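Local coordinates for GMP reductase (PDB 6JIG), which probably catalyses the NADPH-dependent deamination of GMP to IMP and is allosterically regulated, with changes of oligomeric state, through its CBS domains, at residues A[53-59]-A[73-77]; A[126-132]-A[143-147]; A[191-195]-A[206-210]; A[310-314]-A[330-334]; A[378-384]-A[395-399]. The protein carries 1 engineered substitution. All blocks are in the same frame, centred on the assembly; numbering follows the deposited sequence.

Contact 1 of 5, residues A[53-59]-A[73-77]; sequences NMDTVCE and GILHR
H76 donates from NE2 to OE1 of E59 over 2.7 Å, in a bond that is almost perfectly straight (178°). E59 OE1 offers its anti lone pair, on the side away from its other oxygen, and lies in the plane of the imidazole; carboxylate and ring are only 16° from coplanar. The other ring nitrogen, ND1, is hydrogen-bonded to the backbone N of F78, so both nitrogens are engaged and the rotation of the ring is fixed. CG of H76 sits between the backbone N and the carbonyl carbon (chi1 74°), which brings the ring in against loop 53-59. There CB of D55 covers one face, 3.5 Å from the ring centroid and nearly over its middle, a CH-pi contact. C58 O stands at the ring edge, 3.5 Å from CD2 of H76; this buried carbonyl has no hydrogen-bonding partner in the model.

Back along the strand, toward G73, the backbones come close. CA of N53 makes a CH...O contact of 3.1 Å with I74 O, while its CB runs alongside CG2 of I74. SG of C58 lies 3.7 Å from CA of G73, where no side chain intervenes. One water accepts from both N53 ND2 and R77 N; the stronger partner of that amide is D259.

Strand 72-75, second in the TIM barrel, runs between strands 49-51 and 232-235. N53 and I74 both press on M372 of strand 370-373, E59 and L75 meet helix 81-93, and M54 extends from the loop to the GMP of the catalytic pocket.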
# COMPACT_ATOMS: atom_id res chain seq x y z
N ASN A 53 22.84 5.32 -28.46
CA ASN A 53 23.18 6.75 -28.56
C ASN A 53 22.13 7.58 -27.82
O ASN A 53 21.31 8.29 -28.40
CB ASN A 53 23.28 7.18 -30.02
CG ASN A 53 22.10 6.71 -30.86
OD1 ASN A 53 21.71 5.54 -30.84
ND2 ASN A 53 21.51 7.64 -31.61
N MET A 54 22.16 7.46 -26.49
CA MET A 54 21.37 8.26 -25.58
C MET A 54 22.31 9.00 -24.65
O MET A 54 23.36 8.47 -24.27
CB MET A 54 20.42 7.38 -24.76
CG MET A 54 19.34 6.75 -25.62
SD MET A 54 18.41 5.52 -24.68
CE MET A 54 17.78 6.58 -23.37
N ASP A 55 21.93 10.22 -24.26
CA ASP A 55 22.85 10.99 -23.43
C ASP A 55 22.87 10.52 -21.98
O ASP A 55 23.63 11.09 -21.19
CB ASP A 55 22.57 12.49 -23.53
CG ASP A 55 21.21 12.92 -22.95
OD1 ASP A 55 20.43 12.07 -22.48
OD2 ASP A 55 20.96 14.15 -22.96
N THR A 56 22.09 9.49 -21.63
CA THR A 56 22.22 8.83 -20.34
C THR A 56 22.82 7.43 -20.46
O THR A 56 22.87 6.70 -19.46
CB THR A 56 20.86 8.76 -19.63
OG1 THR A 56 19.92 8.10 -20.48
CG2 THR A 56 20.35 10.15 -19.31
N VAL A 57 23.29 7.04 -21.64
CA VAL A 57 23.83 5.70 -21.82
C VAL A 57 25.26 5.73 -22.34
O VAL A 57 26.16 5.15 -21.72
CB VAL A 57 22.92 4.86 -22.75
CG1 VAL A 57 23.57 3.52 -23.03
CG2 VAL A 57 21.53 4.65 -22.12
N CYS A 58 25.51 6.40 -23.46
CA CYS A 58 26.79 6.24 -24.16
C CYS A 58 27.53 7.56 -24.36
O CYS A 58 27.25 8.30 -25.31
CB CYS A 58 26.59 5.53 -25.50
SG CYS A 58 28.20 5.08 -26.28
N GLU A 59 28.51 7.83 -23.50
CA GLU A 59 29.56 8.78 -23.87
C GLU A 59 30.88 8.01 -23.88
O GLU A 59 30.88 6.80 -24.11
CB GLU A 59 29.54 9.99 -22.93
CG GLU A 59 28.23 10.80 -23.17
CD GLU A 59 28.14 12.14 -22.44
OE1 GLU A 59 27.27 12.94 -22.83
OE2 GLU A 59 28.89 12.37 -21.47
N GLY A 73 29.79 1.12 -28.90
CA GLY A 73 28.88 2.16 -28.48
C GLY A 73 28.71 3.18 -29.60
O GLY A 73 29.62 3.38 -30.40
N ILE A 74 27.52 3.79 -29.66
CA ILE A 74 27.24 4.88 -30.59
C ILE A 74 27.15 6.17 -29.79
O ILE A 74 26.23 6.36 -28.98
CB ILE A 74 25.94 4.65 -31.38
CG1 ILE A 74 25.93 3.29 -32.08
CG2 ILE A 74 25.73 5.78 -32.40
CD1 ILE A 74 27.12 3.04 -33.02
N LEU A 75 28.11 7.07 -30.01
CA LEU A 75 28.14 8.35 -29.31
C LEU A 75 26.96 9.23 -29.70
O LEU A 75 26.70 9.46 -30.89
CB LEU A 75 29.45 9.09 -29.62
CG LEU A 75 30.72 8.39 -29.15
CD1 LEU A 75 31.97 9.12 -29.68
CD2 LEU A 75 30.77 8.27 -27.63
N HIS A 76 26.25 9.76 -28.70
CA HIS A 76 25.06 10.54 -28.97
C HIS A 76 25.44 11.93 -29.49
O HIS A 76 26.58 12.39 -29.33
CB HIS A 76 24.20 10.65 -27.70
CG HIS A 76 24.76 11.58 -26.68
ND1 HIS A 76 24.47 12.93 -26.68
CD2 HIS A 76 25.57 11.37 -25.62
CE1 HIS A 76 25.10 13.51 -25.67
NE2 HIS A 76 25.78 12.58 -25.01
N ARG A 77 24.47 12.58 -30.14
CA ARG A 77 24.68 13.86 -30.81
C ARG A 77 24.04 15.04 -30.09
O ARG A 77 23.97 16.14 -30.65
CB ARG A 77 24.16 13.78 -32.25
CG ARG A 77 22.62 13.75 -32.35
CD ARG A 77 22.16 13.61 -33.79
NE ARG A 77 20.78 13.12 -33.90
CZ ARG A 77 19.75 13.89 -34.22
NH1 ARG A 77 19.93 15.18 -34.46
NH2 ARG A 77 18.53 13.37 -34.31
O HOH W 1 21.90 10.76 -30.76

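Contact 2 of 5, residues A[126-132]-A[143-147]. With 5GP (guanosine-5'-monophosphate), chain C.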
# COMPACT_ATOMS: atom_id res chain seq x y z
N GLY A 126 44.17 9.65 -17.77
CA GLY A 126 45.48 10.21 -18.09
C GLY A 126 46.37 9.24 -18.86
O GLY A 126 45.91 8.27 -19.47
N VAL A 127 47.67 9.51 -18.82
CA VAL A 127 48.67 8.68 -19.49
C VAL A 127 49.73 8.28 -18.46
O VAL A 127 49.85 8.88 -17.39
CB VAL A 127 49.31 9.39 -20.70
CG1 VAL A 127 48.24 9.77 -21.73
CG2 VAL A 127 50.07 10.63 -20.26
N GLY A 128 50.48 7.23 -18.79
CA GLY A 128 51.38 6.65 -17.81
C GLY A 128 52.81 7.11 -17.93
O GLY A 128 53.61 6.94 -17.01
N CYS A 129 53.16 7.72 -19.05
CA CYS A 129 54.51 8.21 -19.21
C CYS A 129 54.47 9.44 -20.09
O CYS A 129 53.51 9.68 -20.83
CB CYS A 129 55.43 7.10 -19.75
SG CYS A 129 55.47 6.94 -21.52
N LEU A 130 55.49 10.28 -19.95
CA LEU A 130 55.73 11.41 -20.83
C LEU A 130 57.13 11.26 -21.40
O LEU A 130 58.07 10.96 -20.67
CB LEU A 130 55.61 12.75 -20.09
CG LEU A 130 54.37 13.04 -19.24
CD1 LEU A 130 54.57 14.32 -18.44
CD2 LEU A 130 53.12 13.14 -20.12
N LEU A 131 57.26 11.46 -22.71
CA LEU A 131 58.57 11.43 -23.34
C LEU A 131 59.21 12.81 -23.20
O LEU A 131 58.56 13.83 -23.47
CB LEU A 131 58.47 11.00 -24.80
CG LEU A 131 57.89 9.58 -24.77
CD1 LEU A 131 56.93 9.29 -25.91
CD2 LEU A 131 58.99 8.52 -24.66
N VAL A 132 60.45 12.85 -22.75
CA VAL A 132 61.17 14.10 -22.56
C VAL A 132 61.86 14.45 -23.87
O VAL A 132 62.63 13.65 -24.40
CB VAL A 132 62.18 14.00 -21.41
CG1 VAL A 132 62.83 15.35 -21.15
CG2 VAL A 132 61.49 13.49 -20.16
N GLY A 143 64.66 11.48 -23.22
CA GLY A 143 64.46 10.49 -22.18
C GLY A 143 62.98 10.29 -21.92
O GLY A 143 62.14 10.71 -22.72
N ILE A 144 62.69 9.67 -20.79
CA ILE A 144 61.32 9.29 -20.47
C ILE A 144 61.10 9.44 -18.97
O ILE A 144 62.00 9.18 -18.17
CB ILE A 144 61.03 7.84 -20.94
CG1 ILE A 144 59.54 7.52 -20.84
CG2 ILE A 144 61.87 6.83 -20.17
CD1 ILE A 144 59.19 6.16 -21.39
N ILE A 145 59.90 9.88 -18.60
CA ILE A 145 59.55 10.04 -17.19
C ILE A 145 58.17 9.42 -16.96
O ILE A 145 57.24 9.62 -17.75
CB ILE A 145 59.60 11.52 -16.76
CG1 ILE A 145 59.54 11.66 -15.24
CG2 ILE A 145 58.54 12.34 -17.46
CD1 ILE A 145 60.17 12.93 -14.73
N THR A 146 58.05 8.67 -15.87
CA THR A 146 56.86 7.90 -15.53
C THR A 146 56.33 8.33 -14.17
O THR A 146 57.00 9.04 -13.41
CB THR A 146 57.19 6.40 -15.49
OG1 THR A 146 58.06 6.14 -14.38
CG2 THR A 146 57.90 5.99 -16.78
N ARG A 147 55.10 7.89 -13.86
CA ARG A 147 54.53 8.16 -12.54
C ARG A 147 55.43 7.60 -11.45
O ARG A 147 55.59 8.22 -10.39
CB ARG A 147 53.13 7.55 -12.41
CG ARG A 147 52.02 8.40 -12.99
CD ARG A 147 50.64 7.81 -12.67
NE ARG A 147 49.57 8.72 -13.09
CZ ARG A 147 49.10 8.80 -14.33
NH1 ARG A 147 49.63 8.02 -15.27
NH2 ARG A 147 48.13 9.64 -14.64
P 5GP C . 50.05 3.25 -18.83
O1P 5GP C . 50.80 1.94 -18.67
O2P 5GP C . 50.80 4.31 -19.60
O3P 5GP C . 49.19 3.69 -17.67
O5' 5GP C . 48.97 2.93 -19.94
C5' 5GP C . 49.06 3.64 -21.16
C4' 5GP C . 47.77 3.59 -21.91
O4' 5GP C . 47.45 4.96 -22.31
C3' 5GP C . 47.90 2.78 -23.20
O3' 5GP C . 46.67 2.10 -23.50
C2' 5GP C . 48.20 3.86 -24.24
O2' 5GP C . 47.90 3.52 -25.57
C1' 5GP C . 47.36 5.03 -23.72
N9 5GP C . 47.87 6.31 -24.18
C8 5GP C . 47.23 7.11 -25.05
N7 5GP C . 48.00 8.19 -25.32
C5 5GP C . 49.16 8.04 -24.63
C6 5GP C . 50.30 8.83 -24.53
O6 5GP C . 50.37 9.90 -25.17
N1 5GP C . 51.31 8.43 -23.76
C2 5GP C . 51.24 7.28 -23.06
N2 5GP C . 52.30 6.92 -22.29
N3 5GP C . 50.13 6.48 -23.13
C4 5GP C . 49.08 6.85 -23.91
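I144 stands on the same sheet face as C129, L131 and T146 and bridges the first two of them. From CB its CG1 branch leaves anti to the backbone N (chi1 -170°) and stays extended, reaching obliquely across the facing strand. CG1 passes 3.7 Å from the carbonyl oxygen of L130 and 4.0 Å from CD2 of L131, whose side chain slants across it. At the tip, CD1 still touches that methyl and comes to 3.8 Å from SG of C129. The sulfur in turn is 3.3 Å from N2 of the bound GMP, so the isoleucine backs a residue of the nucleotide pocket. The same guanine N2 donates a weak hydrogen bond to C129 O, and CG1 of V127 lies 3.5 Å from C5 of the base.

Beneath these side chains the strands run antiparallel at 155°. L130 and I145 form a hydrogen-bonded pair through two nearly linear bonds, and V132 pairs likewise with G143, though with more bent geometry. On the other sheet face CG2 of I145 packs on CB of L130 at 4.0 Å.

This hairpin belongs to the first CBS motif. Strand 129-133 is flanked on its other side by strand 104-105, and strand 141-146 by strand 164-165. Helix 159-162 covers V132 and I145, while C129 and L131 face strand 203-208 of the second CBS motif.

Contact 3 of 5, residues A[191-195]-A[206-210]; sequences TANVP and LVTLS. With 5GP (guanosine-5'-monophosphate), chain C.
Strands 193-195 and 206-208 run antiparallel at 166°, their axes 4.6 Å apart, with V194 and V207 as the hydrogen-bonded pair: V194 N reaches V207 O in a nearly straight bond (177°), and V207 N returns a bond to V194 O.

N193 and T208 lie side by side and point the same way. CG2 of T208 is anti to its own carbonyl carbon and rests 3.4 Å from OD1 of N193, while OG1 is turned to the helix start. Farther along, L206 divides its methyls: CD1 lies 3.8 Å from N of P195, whereas CD2 is 3.6 Å from N2 of the bound GMP.

This hairpin followed by helix 209-216 is the strand-strand-helix portion of the second CBS motif, and T208 to D211 match the Thr-x-x-Asp pattern met in nucleotide-binding CBS modules. T208 is the N-cap of the helix, its OG1 accepting from D211 N. The pairing with the neighbouring segment goes on past the strand end, where L209 N, in the first turn of the helix, donates to A192 O at 2.8 Å. S210 OG donates to the phosphate oxygen O1P of GMP at 2.8 Å, and OD2 of D211 is hydrogen-bonded to the same nucleotide. The first turn of the helix thus brings two side chains to the ligand.

At the junction of strand and helix, CB of A192 packs against CB of L209 at 3.9 Å, and both residues touch H148 of the second subunit.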
# COMPACT_ATOMS: atom_id res chain seq x y z
N THR A 191 61.96 -3.62 -20.60
CA THR A 191 61.41 -2.27 -20.56
C THR A 191 59.93 -2.29 -20.94
O THR A 191 59.44 -3.24 -21.55
CB THR A 191 62.18 -1.33 -21.49
OG1 THR A 191 61.64 -0.01 -21.41
CG2 THR A 191 62.09 -1.82 -22.93
N ALA A 192 59.23 -1.21 -20.58
CA ALA A 192 57.78 -1.14 -20.77
C ALA A 192 57.37 -0.09 -21.79
O ALA A 192 56.17 0.10 -22.03
CB ALA A 192 57.09 -0.85 -19.43
N ASN A 193 58.33 0.60 -22.40
CA ASN A 193 58.05 1.64 -23.37
C ASN A 193 59.12 1.58 -24.45
O ASN A 193 60.31 1.58 -24.15
CB ASN A 193 58.05 3.03 -22.72
CG ASN A 193 56.84 3.25 -21.84
OD1 ASN A 193 55.73 3.41 -22.34
ND2 ASN A 193 57.04 3.28 -20.53
N VAL A 194 58.68 1.54 -25.70
CA VAL A 194 59.57 1.61 -26.85
C VAL A 194 59.10 2.76 -27.74
O VAL A 194 58.15 2.62 -28.51
CB VAL A 194 59.60 0.29 -27.64
CG1 VAL A 194 60.47 0.43 -28.89
CG2 VAL A 194 60.13 -0.84 -26.76
N PRO A 195 59.73 3.92 -27.63
CA PRO A 195 59.46 4.99 -28.59
C PRO A 195 60.01 4.63 -29.96
O PRO A 195 61.00 3.90 -30.10
CB PRO A 195 60.20 6.20 -28.00
CG PRO A 195 61.24 5.61 -27.13
CD PRO A 195 60.71 4.32 -26.60
N LEU A 206 54.97 5.97 -29.93
CA LEU A 206 55.31 5.25 -28.72
C LEU A 206 54.54 3.94 -28.70
O LEU A 206 53.35 3.91 -29.04
CB LEU A 206 54.98 6.08 -27.47
CG LEU A 206 55.10 5.34 -26.14
CD1 LEU A 206 56.59 5.04 -25.87
CD2 LEU A 206 54.46 6.15 -25.01
N VAL A 207 55.22 2.86 -28.31
CA VAL A 207 54.57 1.58 -28.04
C VAL A 207 54.77 1.25 -26.57
O VAL A 207 55.90 1.32 -26.07
CB VAL A 207 55.12 0.45 -28.93
CG1 VAL A 207 54.24 -0.79 -28.81
CG2 VAL A 207 55.21 0.91 -30.39
N THR A 208 53.68 0.92 -25.88
CA THR A 208 53.73 0.63 -24.45
C THR A 208 53.42 -0.83 -24.18
O THR A 208 52.66 -1.48 -24.92
CB THR A 208 52.73 1.50 -23.67
OG1 THR A 208 51.40 1.05 -23.94
CG2 THR A 208 52.85 2.94 -24.07
N LEU A 209 53.99 -1.33 -23.09
CA LEU A 209 53.75 -2.70 -22.67
C LEU A 209 52.26 -2.95 -22.43
O LEU A 209 51.75 -4.02 -22.75
CB LEU A 209 54.56 -3.01 -21.42
CG LEU A 209 54.31 -4.31 -20.66
CD1 LEU A 209 54.61 -5.50 -21.55
CD2 LEU A 209 55.15 -4.34 -19.41
N SER A 210 51.57 -1.96 -21.85
CA SER A 210 50.13 -2.12 -21.58
C SER A 210 49.38 -2.47 -22.85
O SER A 210 48.51 -3.35 -22.85
CB SER A 210 49.56 -0.83 -20.98
OG SER A 210 50.14 -0.55 -19.72
P 5GP C . 50.05 3.25 -18.83
O1P 5GP C . 50.80 1.94 -18.67
O2P 5GP C . 50.80 4.31 -19.60
O3P 5GP C . 49.19 3.69 -17.67
O5' 5GP C . 48.97 2.93 -19.94
C5' 5GP C . 49.06 3.64 -21.16
C4' 5GP C . 47.77 3.59 -21.91
O4' 5GP C . 47.45 4.96 -22.31
C3' 5GP C . 47.90 2.78 -23.20
O3' 5GP C . 46.67 2.10 -23.50
C2' 5GP C . 48.20 3.86 -24.24
O2' 5GP C . 47.90 3.52 -25.57
C1' 5GP C . 47.36 5.03 -23.72
N9 5GP C . 47.87 6.31 -24.18
C8 5GP C . 47.23 7.11 -25.05
N7 5GP C . 48.00 8.19 -25.32
C5 5GP C . 49.16 8.04 -24.63
C6 5GP C . 50.30 8.83 -24.53
O6 5GP C . 50.37 9.90 -25.17
N1 5GP C . 51.31 8.43 -23.76
C2 5GP C . 51.24 7.28 -23.06
N2 5GP C . 52.30 6.92 -22.29
N3 5GP C . 50.13 6.48 -23.13
C4 5GP C . 49.08 6.85 -23.91

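Contact 4 of 5, residues A[310-314]-A[330-334]. With K (potassium ion), chain D.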
# COMPACT_ATOMS: atom_id res chain seq x y z
N ILE A 310 16.21 -0.72 -36.40
CA ILE A 310 14.80 -1.11 -36.42
C ILE A 310 14.20 -0.75 -35.08
O ILE A 310 14.70 -1.19 -34.04
CB ILE A 310 14.62 -2.62 -36.67
CG1 ILE A 310 15.45 -3.11 -37.86
CG2 ILE A 310 13.13 -3.01 -36.73
CD1 ILE A 310 15.24 -2.34 -39.10
N GLY A 311 13.10 0.02 -35.10
CA GLY A 311 12.33 0.23 -33.89
C GLY A 311 11.64 1.58 -33.88
O GLY A 311 12.31 2.61 -33.87
N VAL A 312 10.30 1.58 -33.90
CA VAL A 312 9.52 2.81 -33.80
C VAL A 312 8.64 2.68 -32.55
O VAL A 312 7.65 1.94 -32.56
CB VAL A 312 8.68 3.07 -35.06
CG1 VAL A 312 7.82 4.35 -34.90
CG2 VAL A 312 9.59 3.21 -36.27
N GLY A 313 9.06 3.31 -31.46
CA GLY A 313 8.27 3.33 -30.25
C GLY A 313 8.56 2.37 -29.09
O GLY A 313 8.13 2.65 -27.97
N PRO A 314 9.28 1.25 -29.28
CA PRO A 314 9.34 0.25 -28.20
C PRO A 314 10.28 0.62 -27.05
O PRO A 314 10.33 -0.12 -26.05
CB PRO A 314 9.85 -1.00 -28.92
CG PRO A 314 10.83 -0.45 -29.92
CD PRO A 314 10.23 0.91 -30.36
N GLN A 330 7.68 -4.90 -31.74
CA GLN A 330 9.08 -4.93 -32.20
C GLN A 330 9.48 -6.26 -32.82
O GLN A 330 10.30 -6.28 -33.75
CB GLN A 330 10.01 -4.58 -31.04
CG GLN A 330 11.52 -4.59 -31.41
CD GLN A 330 11.95 -3.42 -32.29
OE1 GLN A 330 11.14 -2.82 -33.01
NE2 GLN A 330 13.24 -3.09 -32.24
N LEU A 331 8.92 -7.39 -32.37
CA LEU A 331 9.29 -8.65 -33.00
C LEU A 331 8.84 -8.68 -34.45
O LEU A 331 9.60 -9.08 -35.34
CB LEU A 331 8.72 -9.85 -32.24
CG LEU A 331 9.25 -11.19 -32.78
CD1 LEU A 331 10.55 -11.58 -32.07
CD2 LEU A 331 8.21 -12.32 -32.66
N SER A 332 7.62 -8.21 -34.71
CA SER A 332 7.13 -8.20 -36.09
C SER A 332 7.94 -7.21 -36.93
O SER A 332 8.13 -7.43 -38.13
CB SER A 332 5.65 -7.81 -36.13
OG SER A 332 4.84 -8.83 -35.55
N ALA A 333 8.38 -6.10 -36.33
CA ALA A 333 9.16 -5.13 -37.10
C ALA A 333 10.50 -5.72 -37.52
O ALA A 333 10.93 -5.57 -38.67
CB ALA A 333 9.38 -3.86 -36.28
N VAL A 334 11.15 -6.43 -36.60
CA VAL A 334 12.41 -7.10 -36.90
C VAL A 334 12.21 -8.17 -37.98
O VAL A 334 12.98 -8.27 -38.94
CB VAL A 334 13.02 -7.68 -35.61
CG1 VAL A 334 14.26 -8.56 -35.92
CG2 VAL A 334 13.37 -6.55 -34.65
K K D . 7.70 2.58 -25.19
O HOH W 2 9.08 -1.09 -33.55
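Q330 and P314 meet at a slant, the amide of the glutamine lying beside the proline ring, with OE1 of Q330 3.9 Å from CG of P314. Q330 leaves helix 330-344 with CG anti to the backbone N and then bends at chi2 (72°), which swings its amide toward the strand end at I310 and G311. There the two amide atoms do different work. NE2 donates to I310 O at 3.0 Å, with the carbonyl oxygen in the plane of the amide; seen from the acceptor, however, the donor stands 50° above the carbonyl plane. OE1 lies 3.4 Å from CA of G311 and accepts from a water at 2.7 Å. That water also takes the N-H of V312, so one side chain holds the loop both directly and through solvent.

I310 points its CG2 branch into the helix surface. The methyl is 3.9 Å from CB of A333 and 4.1 Å from CG2 of V334, an apolar patch next to the polar grip of Q330.

Just beyond, G313 O coordinates the potassium ion at 2.8 Å, together with carbonyls of G315 and the engineered A318 and of E482, S483 and G484 of the third subunit. The contact thus joins the end of barrel strand 307-310 to helix 330-344, beside the monovalent-cation loop characteristic of the IMPDH/GMPR family, which probably also contributes to the dinucleotide site.

Contact 5 of 5, residues A[378-384]-A[395-399]; sequences AGTDEAP and VKIIR
In the antiparallel sheet inserted between the last barrel strand, 370-373, and helix 440-457, K396 of strand 393-399 reaches across to the loop 378-384. Its side chain is extended beyond CG and slides past G379, whose CA lies 3.7 Å from CB of the lysine. The ammonium then enters the curve of the loop. NZ donates to A383 O at 2.9 Å, from above the plane of that carbonyl, and to T380 O at 3.1 Å.

T380 O has a second donor. The backbone N of A383 closes a turn on it, and this N-H and the lysine approach from opposite faces of the carbonyl plane. With A383 O at its other end, the turn presents two carbonyls to one ammonium group.

Nearer the GMP pocket, CB of A378 packs on CD1 of I398 at 3.8 Å. I398 also touches N375 of its own chain and V488 of the third subunit.

The lysine is bound by backbone dipoles rather than by an ion pair here: OD1 of D381 remains 6.0 Å from NZ of K396. Its charge is probably stabilised by the gathered carbonyl oxygens, and the strand is thereby tied to the folded shape of the loop.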
# COMPACT_ATOMS: atom_id res chain seq x y z
N ALA A 378 21.83 1.65 -18.81
CA ALA A 378 21.77 2.88 -18.03
C ALA A 378 22.01 2.55 -16.56
O ALA A 378 21.76 1.44 -16.10
CB ALA A 378 20.41 3.56 -18.22
N GLY A 379 22.53 3.53 -15.83
CA GLY A 379 22.84 3.33 -14.43
C GLY A 379 24.06 2.48 -14.15
O GLY A 379 24.35 2.21 -12.98
N THR A 380 24.76 2.03 -15.18
CA THR A 380 26.04 1.39 -14.91
C THR A 380 27.08 2.46 -14.61
O THR A 380 26.87 3.65 -14.85
CB THR A 380 26.47 0.52 -16.09
OG1 THR A 380 26.51 1.32 -17.28
CG2 THR A 380 25.46 -0.63 -16.31
N ASP A 381 28.21 2.01 -14.05
CA ASP A 381 29.32 2.91 -13.76
C ASP A 381 29.67 3.76 -14.97
O ASP A 381 29.86 4.98 -14.86
CB ASP A 381 30.54 2.12 -13.32
CG ASP A 381 30.41 1.52 -11.93
OD1 ASP A 381 29.34 1.65 -11.30
OD2 ASP A 381 31.38 0.89 -11.47
N GLU A 382 29.76 3.13 -16.14
CA GLU A 382 30.24 3.81 -17.34
C GLU A 382 29.19 4.68 -18.01
O GLU A 382 29.55 5.51 -18.85
CB GLU A 382 30.77 2.77 -18.34
CG GLU A 382 32.04 2.06 -17.89
CD GLU A 382 31.77 0.86 -16.99
OE1 GLU A 382 30.61 0.67 -16.55
OE2 GLU A 382 32.73 0.10 -16.72
N ALA A 383 27.91 4.52 -17.67
CA ALA A 383 26.90 5.41 -18.21
C ALA A 383 27.13 6.82 -17.69
O ALA A 383 27.64 7.01 -16.58
CB ALA A 383 25.50 4.93 -17.84
N PRO A 384 26.79 7.84 -18.48
CA PRO A 384 26.98 9.22 -18.02
C PRO A 384 26.06 9.54 -16.86
O PRO A 384 25.09 8.84 -16.57
CB PRO A 384 26.62 10.06 -19.25
CG PRO A 384 26.61 9.12 -20.40
CD PRO A 384 26.27 7.77 -19.85
N VAL A 395 20.62 5.65 -7.54
CA VAL A 395 19.98 5.61 -8.85
C VAL A 395 20.74 6.52 -9.81
O VAL A 395 21.58 7.33 -9.41
CB VAL A 395 18.49 6.04 -8.77
N LYS A 396 20.43 6.36 -11.10
CA LYS A 396 20.90 7.26 -12.14
C LYS A 396 19.73 7.60 -13.06
O LYS A 396 18.76 6.84 -13.18
CB LYS A 396 22.04 6.64 -12.97
CG LYS A 396 23.43 6.82 -12.36
CD LYS A 396 24.53 6.55 -13.40
CE LYS A 396 25.90 6.53 -12.75
NZ LYS A 396 26.99 6.53 -13.77
N ILE A 397 19.82 8.76 -13.71
CA ILE A 397 18.76 9.22 -14.60
C ILE A 397 18.84 8.46 -15.92
O ILE A 397 19.93 8.21 -16.45
CB ILE A 397 18.87 10.74 -14.83
CG1 ILE A 397 18.62 11.50 -13.52
CG2 ILE A 397 17.89 11.20 -15.91
CD1 ILE A 397 17.30 11.18 -12.88
N ILE A 398 17.68 8.08 -16.45
CA ILE A 398 17.52 7.68 -17.84
C ILE A 398 16.41 8.54 -18.43
O ILE A 398 15.39 8.78 -17.77
CB ILE A 398 17.23 6.17 -18.00
CG1 ILE A 398 17.34 5.75 -19.47
CG2 ILE A 398 15.86 5.80 -17.39
CD1 ILE A 398 17.00 4.29 -19.70
N ARG A 399 16.61 9.04 -19.65
CA ARG A 399 15.64 9.97 -20.21
C ARG A 399 15.59 9.83 -21.73
O ARG A 399 16.60 9.55 -22.39
CB ARG A 399 15.97 11.41 -19.82
CG ARG A 399 17.22 11.98 -20.46
CD ARG A 399 17.63 13.26 -19.77
NE ARG A 399 18.81 13.86 -20.38
CZ ARG A 399 19.48 14.87 -19.85
NH1 ARG A 399 19.06 15.40 -18.70
NH2 ARG A 399 20.55 15.37 -20.46

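How the contacts relate
All five contacts are largely buried, but in two separate bodies. Contacts 1, 4 and 5 belong to the TIM barrel and the loops near its catalytic GMP; contacts 2 and 3 are hairpins of the two CBS motifs, pack on each other, I144 and C129 against N193 and L206, and share the second nucleotide. Contacts 1 and 5 touch directly, most strongly by the salt bridge D55 OD2 to R399 NH2 (2.8 Å), whereas contact 4 lies about 10 Å from either, nearest atoms counted. Chemistry follows place: the hairpins rely on paired backbone bonds, while the barrel contacts depend on a polar side chain reaching a loop: H76 to a glutamate, Q330 and K396 to backbone carbonyls.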